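Local coordinates for StiE protein (Stigmatella aurantiaca, PDB 6ECX) that carries the S-adenosylmethionine-dependent O-methyltransferase domain of a modular polyketide synthase, which methylates an oxygen of the growing polyketide, at residues G49-W52 with I53-V56; V234-E237 with V238-L242; P245-A248 with A249-A253; S298-L301 with F302-N305. One frame throughout, in Å; residues are numbered along the deposited sequence.

Contact 1: G49-W52 with I53-V56; sequences GFSW and IRTV
Ser51 and Arg54 meet at an N-cap, the start of helix 52-57 in this methyltransferase domain. Capping comes first: Ser51 OG accepts from Arg54 N at 3.0 Å, with an N-H...O angle of 159°. The hydroxyl of Ser51 points away from its N, beside the carbonyl carbon (chi1 167°), which turns it over the first turn of the helix. The same oxygen is hydrogen-bonded to Gln250 OE1 on helix 247-255, so the cap also ties two helices together. Ser51 O is gripped twice by one residue, by Thr55 N at 3.0 Å as the first helical bond and by Thr55 OG1 at 3.1 Å, the two donors approaching from opposite faces of the carbonyl plane. The hydroxyl of Thr55 also lies near the Phe50 ring, its OG1 3.6 Å from Phe50 CE1.

Apolar contact runs along another side of the helix. The Trp52 indole stands out from it, tilted slightly forward, and Val56 covers one face, while Trp40 meets it edge-to-face and Leu69 of helix 64-80 packs nearby. Ile53 CD1 reaches Trp52 CZ3 at 4.1 Å. In the CH-pi contact, Val56 CG2 sits 3.6 Å from the centroid of the five-membered ring of Trp52, 19° off its normal.

Contact 2: V234-E237 with V238-L242; sequences VSNE and VANCL
Asn236 and Asn240, one helical turn apart, approach each other because their first torsions differ: Asn236 CG is anti to the main-chain N (chi1 170°) and stands out from the helix, whereas Asn240 CG lies beside its own N (chi1 -74°) and leans back toward it. Their amide planes stand 80° apart. The two nitrogens, Asn236 ND2 and Asn240 ND2, come within 3.5 Å; both are donors, and a water joins them instead, accepting from Asn240 ND2 at 2.9 Å and more weakly from Asn236 ND2. Asn236 ND2 also donates to Glu237 OE2 at 2.9 Å; OE2 lies close to the amide plane of Asn236, but the donor meets it from well above the carboxylate plane.

Beneath these groups runs the first turn of helix 235-242, which follows strand 226-233. Val238 N bonds to Val234 O, the N-cap residue, at 2.9 Å and almost straight, and Ala239 N to Ser235 O at 3.0 Å. On the flank turned to strand 283-292, Val234 CG2 meets Val238 CG2 at 4.0 Å, with Tyr285 packed against both valines. Asn240 OD1 accepts from Arg279 and its ND2 donates to Phe43 O, roles that fix which way round this buried amide sits. Glu237 would probably polarise the Asn236 amide, and Arg279 the carbonyl of Asn240.

Contact 3: P245-A248 with A249-A253; sequences PDYA and AQFEA
Tyr247 and Phe251 lie side by side on one flank of helix 247-255, pointing the same way, one turn apart. Their rings are near parallel, with planes at 15°, yet slid so far along each other that they barely overlap, the centroids being 5.7 Å apart. Rather than the Phe251 ring, it is its CB that sits over a face of the tyrosine, 4.3 Å from the ring centroid and displaced toward the rim. Further out, the phenol oxygen runs past the phenyl, Tyr247 OH lying 3.7 Å from Phe251 CD2. On helix 263-280, Phe268 touches Phe251 and Glu272 touches Tyr247, which also meets Ile53 of helix 52-57.

On another flank, Asp246 and Gln250 cross at about a right angle, carboxylate and amide planes 77° apart. A water spans them, donating to Asp246 OD2 at 3.1 Å and accepting from Gln250 NE2 at 2.9 Å. Gln250 OE1 is hydrogen-bonded to Ser51 OG and Asn244 ND2. Although Asp246 occupies the N-cap, its carboxylate makes no capping bond; its backbone O instead accepts from Gln250 N at 2.9 Å. An i to i+4 aromatic pair and a water-bridged i to i+4 polar pair thus share the N-terminal turn of a surface helix.

Contact 4: S298-L301 with F302-N305; sequences SDEL and FHLN
Helix 298-309 carries an i to i+3 histidine-carboxylate pair on its outer side, where Glu300 OE2 accepts from His303 ND1 at 3.0 Å with an N-H...O angle of 162°. The oxygen lies at the edge of the imidazole, close to the ring plane. Seen from the glutamate, the nitrogen arrives on the syn side, somewhat out of the carboxylate plane, and the two flat groups are turned 61° from each other. The bend of Glu300 at its second torsion (chi2 55°) carries the carboxylate forward along the helix to the ring; its negative charge would probably favour a protonated imidazole. The same glutamate borders Leu304, with Glu300 CG 3.7 Å from Leu304 CD1 and OE2 about as close to Leu304 CG.

This helix follows strand 283-292 and precedes the short edge strand 313-314 of the mixed sheet in this Rossmann-like methyltransferase domain. Its inner side is marked by Leu301, which packs on Arg227 of strand 226-233, and by Asn305. Leu301 O accepts from Asn305 N at 2.7 Å, and the Asn305 side chain lies close over that carbonyl, its CG 2.9 Å from Leu301 O. The amide itself is spent on the neighbouring elements: Asn305 OD1 accepts from Leu228 N, and its ND2 donates to Asn218 OD1 of helix 214-222. Phe302 turns to that same helix, touching Glu215 and Ser222.

Overall arrangement
Contact 2 is the buried one, contact 3 lies at the surface, and contacts 1 and 4 are partly buried. Contacts 1, 2 and 3 share one side of the domain: the Trp52 indole of contact 1 packs on Cys241 and Leu242 of contact 2, and Ser51 bonds to Gln250 of contact 3. Contacts 2 and 3 lie on successive helices and do not otherwise touch each other; contact 1 touches both. Contact 4 stands apart, its centre about 42 Å from that of contact 1, beyond the centre of the chain. Chemistry follows place: asparagine amides tied to surrounding residues in contact 2, a side-chain cap in contact 1, slipped rings in contact 3, a histidine-carboxylate hydrogen bond in contact 4.

Contact 1: G49-W52 with I53-V56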
ATOM      1  N   GLY A  49     -22.217   1.701  13.704  1.00 84.15           N
ATOM      2  CA  GLY A  49     -21.950   0.530  14.501  1.00 85.56           C
ATOM      3  C   GLY A  49     -20.770  -0.311  14.065  1.00 86.61           C
ATOM      4  O   GLY A  49     -20.354  -1.192  14.824  1.00 85.69           O
ATOM      5  N   PHE A  50     -20.217  -0.103  12.871  1.00 88.82           N
ATOM      6  CA  PHE A  50     -19.002  -0.832  12.527  1.00 79.54           C
ATOM      7  C   PHE A  50     -17.830  -0.271  13.313  1.00 80.54           C
ATOM      8  O   PHE A  50     -17.668   0.945  13.446  1.00 80.31           O
ATOM      9  CB  PHE A  50     -18.690  -0.769  11.038  1.00 84.41           C
ATOM     10  CG  PHE A  50     -17.319  -1.303  10.695  1.00 84.65           C
ATOM     11  CD1 PHE A  50     -17.109  -2.660  10.529  1.00 86.37           C
ATOM     12  CD2 PHE A  50     -16.233  -0.448  10.573  1.00 81.12           C
ATOM     13  CE1 PHE A  50     -15.846  -3.151  10.227  1.00 89.25           C
ATOM     14  CE2 PHE A  50     -14.973  -0.933  10.276  1.00 82.72           C
ATOM     15  CZ  PHE A  50     -14.780  -2.286  10.103  1.00 83.57           C
ATOM     16  N   SER A  51     -17.006  -1.171  13.830  1.00 82.31           N
ATOM     17  CA  SER A  51     -15.853  -0.811  14.645  1.00 84.27           C
ATOM     18  C   SER A  51     -14.642  -1.517  14.050  1.00 83.72           C
ATOM     19  O   SER A  51     -14.476  -2.729  14.222  1.00 85.73           O
ATOM     20  CB  SER A  51     -16.062  -1.200  16.100  1.00 88.69           C
ATOM     21  OG  SER A  51     -14.840  -1.108  16.797  1.00 91.30           O
ATOM     22  N   TRP A  52     -13.819  -0.759  13.329  1.00 78.35           N
ATOM     23  CA  TRP A  52     -12.568  -1.307  12.824  1.00 71.63           C
ATOM     24  C   TRP A  52     -11.706  -1.839  13.965  1.00 79.94           C
ATOM     25  O   TRP A  52     -11.063  -2.889  13.837  1.00 79.11           O
ATOM     26  CB  TRP A  52     -11.828  -0.233  12.029  1.00 72.37           C
ATOM     27  CG  TRP A  52     -10.537  -0.692  11.475  1.00 72.67           C
ATOM     28  CD1 TRP A  52     -10.343  -1.395  10.322  1.00 74.82           C
ATOM     29  CD2 TRP A  52      -9.241  -0.486  12.048  1.00 75.30           C
ATOM     30  NE1 TRP A  52      -9.003  -1.642  10.141  1.00 72.38           N
ATOM     31  CE2 TRP A  52      -8.304  -1.096  11.187  1.00 71.49           C
ATOM     32  CE3 TRP A  52      -8.781   0.145  13.208  1.00 86.44           C
ATOM     33  CZ2 TRP A  52      -6.931  -1.087  11.446  1.00 71.64           C
ATOM     34  CZ3 TRP A  52      -7.417   0.152  13.468  1.00 89.37           C
ATOM     35  CH2 TRP A  52      -6.508  -0.459  12.588  1.00 81.69           C
ATOM     36  N   ILE A  53     -11.712  -1.148  15.105  1.00 76.97           N
ATOM     37  CA  ILE A  53     -10.846  -1.550  16.207  1.00 83.35           C
ATOM     38  C   ILE A  53     -11.299  -2.891  16.783  1.00 89.64           C
ATOM     39  O   ILE A  53     -10.473  -3.765  17.060  1.00 91.56           O
ATOM     40  CB  ILE A  53     -10.779  -0.431  17.271  1.00 91.83           C
ATOM     41  CG1 ILE A  53      -9.568  -0.620  18.185  1.00 98.52           C
ATOM     42  CG2 ILE A  53     -12.063  -0.311  18.086  1.00 93.81           C
ATOM     43  CD1 ILE A  53      -8.269  -0.299  17.481  1.00 98.76           C
ATOM     44  N   ARG A  54     -12.612  -3.099  16.925  1.00 95.29           N
ATOM     45  CA  ARG A  54     -13.089  -4.369  17.467  1.00 98.23           C
ATOM     46  C   ARG A  54     -12.896  -5.497  16.460  1.00 94.24           C
ATOM     47  O   ARG A  54     -12.536  -6.619  16.836  1.00 96.51           O
ATOM     48  CB  ARG A  54     -14.563  -4.260  17.884  1.00 95.88           C
ATOM     49  CG  ARG A  54     -14.818  -3.322  19.050  1.00 99.08           C
ATOM     50  CD  ARG A  54     -16.288  -3.272  19.467  1.00103.10           C
ATOM     51  NE  ARG A  54     -16.408  -2.824  20.856  1.00109.90           N
ATOM     52  CZ  ARG A  54     -17.542  -2.471  21.457  1.00112.18           C
ATOM     53  NH1 ARG A  54     -18.694  -2.493  20.803  1.00111.57           N
ATOM     54  NH2 ARG A  54     -17.520  -2.079  22.722  1.00117.72           N
ATOM     55  N   THR A  55     -13.117  -5.214  15.176  1.00 85.86           N
ATOM     56  CA  THR A  55     -12.977  -6.248  14.157  1.00 93.34           C
ATOM     57  C   THR A  55     -11.543  -6.761  14.079  1.00 91.14           C
ATOM     58  O   THR A  55     -11.314  -7.971  13.958  1.00 90.02           O
ATOM     59  CB  THR A  55     -13.426  -5.709  12.796  1.00 78.62           C
ATOM     60  OG1 THR A  55     -14.835  -5.450  12.830  1.00 80.94           O
ATOM     61  CG2 THR A  55     -13.128  -6.715  11.701  1.00 77.52           C
ATOM     62  N   VAL A  56     -10.565  -5.858  14.166  1.00 82.86           N
ATOM     63  CA  VAL A  56      -9.170  -6.243  13.994  1.00 90.62           C
ATOM     64  C   VAL A  56      -8.641  -7.054  15.175  1.00104.87           C
ATOM     65  O   VAL A  56      -7.686  -7.824  15.012  1.00100.65           O
ATOM     66  CB  VAL A  56      -8.333  -4.973  13.730  1.00 91.18           C
ATOM     67  CG1 VAL A  56      -6.843  -5.273  13.702  1.00 97.81           C
ATOM     68  CG2 VAL A  56      -8.746  -4.362  12.413  1.00 71.74           C
TER

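Contact 2: V234-E237 with V238-L242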
ATOM      1  N   VAL A 234      -8.387   8.278  -1.806  1.00 48.18           N
ATOM      2  CA  VAL A 234      -9.385   7.565  -1.021  1.00 47.21           C
ATOM      3  C   VAL A 234      -9.330   7.971   0.455  1.00 50.17           C
ATOM      4  O   VAL A 234      -9.789   7.222   1.321  1.00 50.96           O
ATOM      5  CB  VAL A 234      -9.247   6.042  -1.189  1.00 41.47           C
ATOM      6  CG1 VAL A 234      -9.487   5.626  -2.647  1.00 43.96           C
ATOM      7  CG2 VAL A 234      -7.864   5.574  -0.743  1.00 43.33           C
ATOM      8  N   SER A 235      -8.775   9.154   0.747  1.00 49.88           N
ATOM      9  CA  SER A 235      -8.687   9.642   2.128  1.00 55.48           C
ATOM     10  C   SER A 235     -10.034   9.582   2.836  1.00 57.80           C
ATOM     11  O   SER A 235     -10.121   9.159   4.003  1.00 59.92           O
ATOM     12  CB  SER A 235      -8.165  11.083   2.150  1.00 56.86           C
ATOM     13  OG  SER A 235      -6.876  11.179   1.568  1.00 49.90           O
ATOM     14  N   ASN A 236     -11.096  10.014   2.148  1.00 52.88           N
ATOM     15  CA  ASN A 236     -12.411  10.099   2.781  1.00 56.98           C
ATOM     16  C   ASN A 236     -12.945   8.717   3.135  1.00 61.16           C
ATOM     17  O   ASN A 236     -13.591   8.538   4.177  1.00 59.69           O
ATOM     18  CB  ASN A 236     -13.390  10.826   1.858  1.00 59.79           C
ATOM     19  CG  ASN A 236     -14.831  10.729   2.346  1.00 63.20           C
ATOM     20  OD1 ASN A 236     -15.229  11.441   3.258  1.00 66.40           O
ATOM     21  ND2 ASN A 236     -15.611   9.838   1.738  1.00 66.84           N
ATOM     22  N   GLU A 237     -12.674   7.728   2.279  1.00 55.74           N
ATOM     23  CA  GLU A 237     -13.226   6.396   2.468  1.00 56.17           C
ATOM     24  C   GLU A 237     -12.397   5.574   3.438  1.00 52.71           C
ATOM     25  O   GLU A 237     -12.938   4.707   4.135  1.00 56.60           O
ATOM     26  CB  GLU A 237     -13.325   5.678   1.121  1.00 48.19           C
ATOM     27  CG  GLU A 237     -14.374   6.299   0.186  1.00 60.81           C
ATOM     28  CD  GLU A 237     -13.950   7.646  -0.383  1.00 56.32           C
ATOM     29  OE1 GLU A 237     -12.731   7.862  -0.557  1.00 56.25           O
ATOM     30  OE2 GLU A 237     -14.836   8.486  -0.658  1.00 57.88           O
ATOM     31  N   VAL A 238     -11.086   5.806   3.466  1.00 50.29           N
ATOM     32  CA  VAL A 238     -10.252   5.198   4.494  1.00 50.44           C
ATOM     33  C   VAL A 238     -10.634   5.747   5.864  1.00 53.73           C
ATOM     34  O   VAL A 238     -10.784   4.995   6.839  1.00 52.74           O
ATOM     35  CB  VAL A 238      -8.769   5.435   4.149  1.00 53.42           C
ATOM     36  CG1 VAL A 238      -7.903   5.304   5.374  1.00 64.37           C
ATOM     37  CG2 VAL A 238      -8.330   4.438   3.084  1.00 51.02           C
ATOM     38  N   ALA A 239     -10.849   7.062   5.947  1.00 52.96           N
ATOM     39  CA  ALA A 239     -11.293   7.666   7.205  1.00 56.03           C
ATOM     40  C   ALA A 239     -12.674   7.148   7.603  1.00 60.29           C
ATOM     41  O   ALA A 239     -12.959   6.973   8.793  1.00 60.30           O
ATOM     42  CB  ALA A 239     -11.298   9.193   7.086  1.00 57.50           C
ATOM     43  N   ASN A 240     -13.547   6.899   6.619  1.00 66.46           N
ATOM     44  CA  ASN A 240     -14.834   6.273   6.922  1.00 69.89           C
ATOM     45  C   ASN A 240     -14.645   4.903   7.562  1.00 69.43           C
ATOM     46  O   ASN A 240     -15.454   4.484   8.398  1.00 65.42           O
ATOM     47  CB  ASN A 240     -15.677   6.123   5.655  1.00 70.26           C
ATOM     48  CG  ASN A 240     -16.258   7.431   5.169  1.00 68.06           C
ATOM     49  OD1 ASN A 240     -16.293   8.435   5.891  1.00 64.57           O
ATOM     50  ND2 ASN A 240     -16.741   7.421   3.931  1.00 64.73           N
ATOM     51  N   CYS A 241     -13.600   4.173   7.156  1.00 60.70           N
ATOM     52  CA  CYS A 241     -13.363   2.856   7.737  1.00 63.14           C
ATOM     53  C   CYS A 241     -12.978   2.971   9.208  1.00 63.52           C
ATOM     54  O   CYS A 241     -13.398   2.151  10.035  1.00 67.44           O
ATOM     55  CB  CYS A 241     -12.278   2.116   6.943  1.00 64.28           C
ATOM     56  SG  CYS A 241     -11.883   0.464   7.577  1.00 65.11           S
ATOM     57  N   LEU A 242     -12.197   3.996   9.554  1.00 64.34           N
ATOM     58  CA  LEU A 242     -11.712   4.200  10.913  1.00 68.50           C
ATOM     59  C   LEU A 242     -12.701   4.953  11.790  1.00 68.41           C
ATOM     60  O   LEU A 242     -12.446   5.100  12.989  1.00 72.55           O
ATOM     61  CB  LEU A 242     -10.379   4.955  10.882  1.00 68.73           C
ATOM     62  CG  LEU A 242      -9.294   4.259  10.065  1.00 69.19           C
ATOM     63  CD1 LEU A 242      -8.014   5.072  10.058  1.00 73.19           C
ATOM     64  CD2 LEU A 242      -9.056   2.876  10.645  1.00 61.76           C
TER
HETATM   65  O   HOH W   1     -18.753   9.154   2.659  1.00 63.64           O

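Contact 3: P245-A248 with A249-A253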
ATOM      1  N   PRO A 245     -17.325   6.717  16.731  1.00 88.96           N
ATOM      2  CA  PRO A 245     -17.709   7.752  17.706  1.00 85.13           C
ATOM      3  C   PRO A 245     -17.495   7.345  19.159  1.00 97.63           C
ATOM      4  O   PRO A 245     -17.521   8.224  20.028  1.00 99.44           O
ATOM      5  CB  PRO A 245     -19.203   7.979  17.422  1.00 86.51           C
ATOM      6  CG  PRO A 245     -19.467   7.355  16.105  1.00 87.07           C
ATOM      7  CD  PRO A 245     -18.476   6.245  15.945  1.00 87.91           C
ATOM      8  N   ASP A 246     -17.292   6.058  19.451  1.00 92.98           N
ATOM      9  CA  ASP A 246     -17.065   5.574  20.810  1.00 92.94           C
ATOM     10  C   ASP A 246     -15.678   4.953  20.947  1.00 91.63           C
ATOM     11  O   ASP A 246     -15.463   4.081  21.796  1.00 91.53           O
ATOM     12  CB  ASP A 246     -18.146   4.573  21.217  1.00 91.96           C
ATOM     13  CG  ASP A 246     -18.350   4.506  22.725  1.00 96.50           C
ATOM     14  OD1 ASP A 246     -18.775   5.522  23.317  1.00104.63           O
ATOM     15  OD2 ASP A 246     -18.098   3.434  23.313  1.00 97.23           O
ATOM     16  N   TYR A 247     -14.730   5.411  20.118  1.00 86.39           N
ATOM     17  CA  TYR A 247     -13.405   4.797  20.054  1.00 93.43           C
ATOM     18  C   TYR A 247     -12.702   4.803  21.403  1.00 88.31           C
ATOM     19  O   TYR A 247     -11.937   3.881  21.702  1.00100.41           O
ATOM     20  CB  TYR A 247     -12.532   5.515  19.020  1.00 92.20           C
ATOM     21  CG  TYR A 247     -11.098   5.021  18.982  1.00 95.87           C
ATOM     22  CD1 TYR A 247     -10.726   3.972  18.143  1.00 91.10           C
ATOM     23  CD2 TYR A 247     -10.117   5.597  19.789  1.00 99.64           C
ATOM     24  CE1 TYR A 247      -9.416   3.512  18.110  1.00 97.97           C
ATOM     25  CE2 TYR A 247      -8.810   5.144  19.765  1.00101.84           C
ATOM     26  CZ  TYR A 247      -8.463   4.105  18.923  1.00103.48           C
ATOM     27  OH  TYR A 247      -7.161   3.654  18.896  1.00107.35           O
ATOM     28  N   ALA A 248     -12.914   5.843  22.207  1.00 91.80           N
ATOM     29  CA  ALA A 248     -12.238   5.938  23.494  1.00 97.32           C
ATOM     30  C   ALA A 248     -12.633   4.782  24.408  1.00108.78           C
ATOM     31  O   ALA A 248     -11.781   4.002  24.849  1.00111.87           O
ATOM     32  CB  ALA A 248     -12.552   7.286  24.151  1.00102.61           C
ATOM     33  N   ALA A 249     -13.929   4.651  24.700  1.00113.78           N
ATOM     34  CA  ALA A 249     -14.379   3.556  25.555  1.00101.66           C
ATOM     35  C   ALA A 249     -14.258   2.198  24.871  1.00107.34           C
ATOM     36  O   ALA A 249     -14.206   1.180  25.564  1.00114.01           O
ATOM     37  CB  ALA A 249     -15.821   3.789  26.002  1.00104.22           C
ATOM     38  N   GLN A 250     -14.208   2.150  23.536  1.00 94.12           N
ATOM     39  CA  GLN A 250     -13.962   0.867  22.887  1.00104.05           C
ATOM     40  C   GLN A 250     -12.510   0.432  23.057  1.00105.65           C
ATOM     41  O   GLN A 250     -12.240  -0.739  23.349  1.00107.42           O
ATOM     42  CB  GLN A 250     -14.334   0.928  21.401  1.00 87.15           C
ATOM     43  CG  GLN A 250     -15.831   0.953  21.154  1.00 87.56           C
ATOM     44  CD  GLN A 250     -16.222   0.473  19.777  1.00 87.75           C
ATOM     45  OE1 GLN A 250     -15.370   0.201  18.929  1.00 80.80           O
ATOM     46  NE2 GLN A 250     -17.528   0.357  19.546  1.00 84.58           N
ATOM     47  N   PHE A 251     -11.569   1.367  22.901  1.00106.39           N
ATOM     48  CA  PHE A 251     -10.156   1.016  22.975  1.00108.51           C
ATOM     49  C   PHE A 251      -9.743   0.611  24.385  1.00113.17           C
ATOM     50  O   PHE A 251      -8.887  -0.266  24.546  1.00114.84           O
ATOM     51  CB  PHE A 251      -9.300   2.183  22.485  1.00113.93           C
ATOM     52  CG  PHE A 251      -7.824   1.922  22.551  1.00116.28           C
ATOM     53  CD1 PHE A 251      -7.062   2.425  23.596  1.00123.60           C
ATOM     54  CD2 PHE A 251      -7.199   1.166  21.575  1.00110.37           C
ATOM     55  CE1 PHE A 251      -5.704   2.181  23.663  1.00123.96           C
ATOM     56  CE2 PHE A 251      -5.842   0.920  21.634  1.00111.42           C
ATOM     57  CZ  PHE A 251      -5.094   1.429  22.680  1.00117.57           C
ATOM     58  N   GLU A 252     -10.323   1.237  25.411  1.00111.64           N
ATOM     59  CA  GLU A 252     -10.013   0.840  26.781  1.00121.13           C
ATOM     60  C   GLU A 252     -10.451  -0.592  27.052  1.00129.30           C
ATOM     61  O   GLU A 252      -9.746  -1.348  27.733  1.00132.24           O
ATOM     62  CB  GLU A 252     -10.685   1.783  27.775  1.00126.70           C
ATOM     63  CG  GLU A 252     -10.351   3.244  27.597  1.00127.27           C
ATOM     64  CD  GLU A 252     -10.931   4.089  28.713  1.00131.08           C
ATOM     65  OE1 GLU A 252     -10.995   3.593  29.857  1.00132.31           O
ATOM     66  OE2 GLU A 252     -11.336   5.239  28.443  1.00130.22           O
ATOM     67  N   ALA A 253     -11.616  -0.982  26.527  1.00134.46           N
ATOM     68  CA  ALA A 253     -12.153  -2.312  26.797  1.00138.39           C
ATOM     69  C   ALA A 253     -11.244  -3.396  26.233  1.00131.58           C
ATOM     70  O   ALA A 253     -10.966  -4.398  26.900  1.00138.54           O
ATOM     71  CB  ALA A 253     -13.566  -2.434  26.226  1.00138.55           C
TER
HETATM   72  O   HOH W   2     -19.508   1.284  21.503  1.00 57.58           O

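Contact 4: S298-L301 with F302-N305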
ATOM      1  N   SER A 298      14.028  13.681 -18.199  1.00 42.38           N
ATOM      2  CA  SER A 298      13.650  13.648 -16.788  1.00 44.81           C
ATOM      3  C   SER A 298      13.031  14.969 -16.353  1.00 44.34           C
ATOM      4  O   SER A 298      12.112  14.987 -15.525  1.00 48.28           O
ATOM      5  CB  SER A 298      14.865  13.318 -15.923  1.00 43.99           C
ATOM      6  OG  SER A 298      15.780  14.402 -15.939  1.00 51.47           O
ATOM      7  N   ASP A 299      13.537  16.092 -16.880  1.00 48.25           N
ATOM      8  CA  ASP A 299      12.910  17.374 -16.574  1.00 49.40           C
ATOM      9  C   ASP A 299      11.487  17.431 -17.103  1.00 47.19           C
ATOM     10  O   ASP A 299      10.638  18.114 -16.528  1.00 48.65           O
ATOM     11  CB  ASP A 299      13.725  18.532 -17.153  1.00 52.85           C
ATOM     12  CG  ASP A 299      14.211  18.255 -18.559  1.00 59.76           C
ATOM     13  OD1 ASP A 299      15.213  17.511 -18.683  1.00 56.47           O
ATOM     14  OD2 ASP A 299      13.593  18.768 -19.534  1.00 54.32           O
ATOM     15  N   GLU A 300      11.200  16.714 -18.190  1.00 48.15           N
ATOM     16  CA  GLU A 300       9.837  16.736 -18.698  1.00 50.20           C
ATOM     17  C   GLU A 300       8.935  15.753 -17.954  1.00 43.31           C
ATOM     18  O   GLU A 300       7.735  16.016 -17.813  1.00 43.72           O
ATOM     19  CB  GLU A 300       9.826  16.455 -20.203  1.00 51.06           C
ATOM     20  CG  GLU A 300       8.508  16.775 -20.848  1.00 51.12           C
ATOM     21  CD  GLU A 300       8.042  18.197 -20.594  1.00 61.96           C
ATOM     22  OE1 GLU A 300       8.880  19.107 -20.401  1.00 68.00           O
ATOM     23  OE2 GLU A 300       6.814  18.409 -20.591  1.00 69.36           O
ATOM     24  N   LEU A 301       9.486  14.644 -17.458  1.00 37.75           N
ATOM     25  CA  LEU A 301       8.729  13.812 -16.530  1.00 35.36           C
ATOM     26  C   LEU A 301       8.289  14.619 -15.319  1.00 38.77           C
ATOM     27  O   LEU A 301       7.140  14.514 -14.874  1.00 44.90           O
ATOM     28  CB  LEU A 301       9.553  12.605 -16.073  1.00 40.48           C
ATOM     29  CG  LEU A 301       9.982  11.593 -17.131  1.00 52.63           C
ATOM     30  CD1 LEU A 301      10.767  10.481 -16.466  1.00 45.84           C
ATOM     31  CD2 LEU A 301       8.771  11.049 -17.867  1.00 48.25           C
ATOM     32  N   PHE A 302       9.198  15.432 -14.768  1.00 47.52           N
ATOM     33  CA  PHE A 302       8.860  16.224 -13.587  1.00 40.82           C
ATOM     34  C   PHE A 302       7.744  17.213 -13.894  1.00 42.37           C
ATOM     35  O   PHE A 302       6.810  17.380 -13.096  1.00 44.39           O
ATOM     36  CB  PHE A 302      10.105  16.959 -13.073  1.00 46.70           C
ATOM     37  CG  PHE A 302       9.898  17.639 -11.745  1.00 47.63           C
ATOM     38  CD1 PHE A 302       9.291  18.881 -11.672  1.00 43.74           C
ATOM     39  CD2 PHE A 302      10.313  17.031 -10.563  1.00 47.23           C
ATOM     40  CE1 PHE A 302       9.081  19.503 -10.444  1.00 49.04           C
ATOM     41  CE2 PHE A 302      10.114  17.665  -9.333  1.00 43.43           C
ATOM     42  CZ  PHE A 302       9.500  18.887  -9.280  1.00 50.81           C
ATOM     43  N   HIS A 303       7.839  17.885 -15.048  1.00 40.02           N
ATOM     44  CA  HIS A 303       6.833  18.869 -15.454  1.00 44.33           C
ATOM     45  C   HIS A 303       5.458  18.220 -15.576  1.00 43.30           C
ATOM     46  O   HIS A 303       4.464  18.725 -15.041  1.00 48.91           O
ATOM     47  CB  HIS A 303       7.272  19.493 -16.777  1.00 54.59           C
ATOM     48  CG  HIS A 303       6.321  20.506 -17.324  1.00 62.88           C
ATOM     49  ND1 HIS A 303       5.770  20.399 -18.584  1.00 64.41           N
ATOM     50  CD2 HIS A 303       5.848  21.661 -16.801  1.00 64.01           C
ATOM     51  CE1 HIS A 303       4.995  21.446 -18.812  1.00 68.10           C
ATOM     52  NE2 HIS A 303       5.021  22.223 -17.743  1.00 67.72           N
ATOM     53  N   LEU A 304       5.401  17.068 -16.246  1.00 42.64           N
ATOM     54  CA  LEU A 304       4.156  16.333 -16.439  1.00 39.33           C
ATOM     55  C   LEU A 304       3.651  15.727 -15.129  1.00 45.42           C
ATOM     56  O   LEU A 304       2.456  15.808 -14.825  1.00 44.25           O
ATOM     57  CB  LEU A 304       4.378  15.248 -17.506  1.00 43.32           C
ATOM     58  CG  LEU A 304       4.731  15.786 -18.913  1.00 53.22           C
ATOM     59  CD1 LEU A 304       5.575  14.803 -19.845  1.00 45.48           C
ATOM     60  CD2 LEU A 304       3.458  16.222 -19.582  1.00 49.28           C
ATOM     61  N   ASN A 305       4.545  15.135 -14.330  1.00 38.14           N
ATOM     62  CA  ASN A 305       4.122  14.603 -13.033  1.00 37.88           C
ATOM     63  C   ASN A 305       3.512  15.685 -12.159  1.00 39.32           C
ATOM     64  O   ASN A 305       2.562  15.417 -11.415  1.00 44.79           O
ATOM     65  CB  ASN A 305       5.287  13.965 -12.275  1.00 35.12           C
ATOM     66  CG  ASN A 305       5.812  12.736 -12.946  1.00 42.54           C
ATOM     67  OD1 ASN A 305       5.135  12.130 -13.780  1.00 40.82           O
ATOM     68  ND2 ASN A 305       7.027  12.334 -12.576  1.00 39.49           N
TER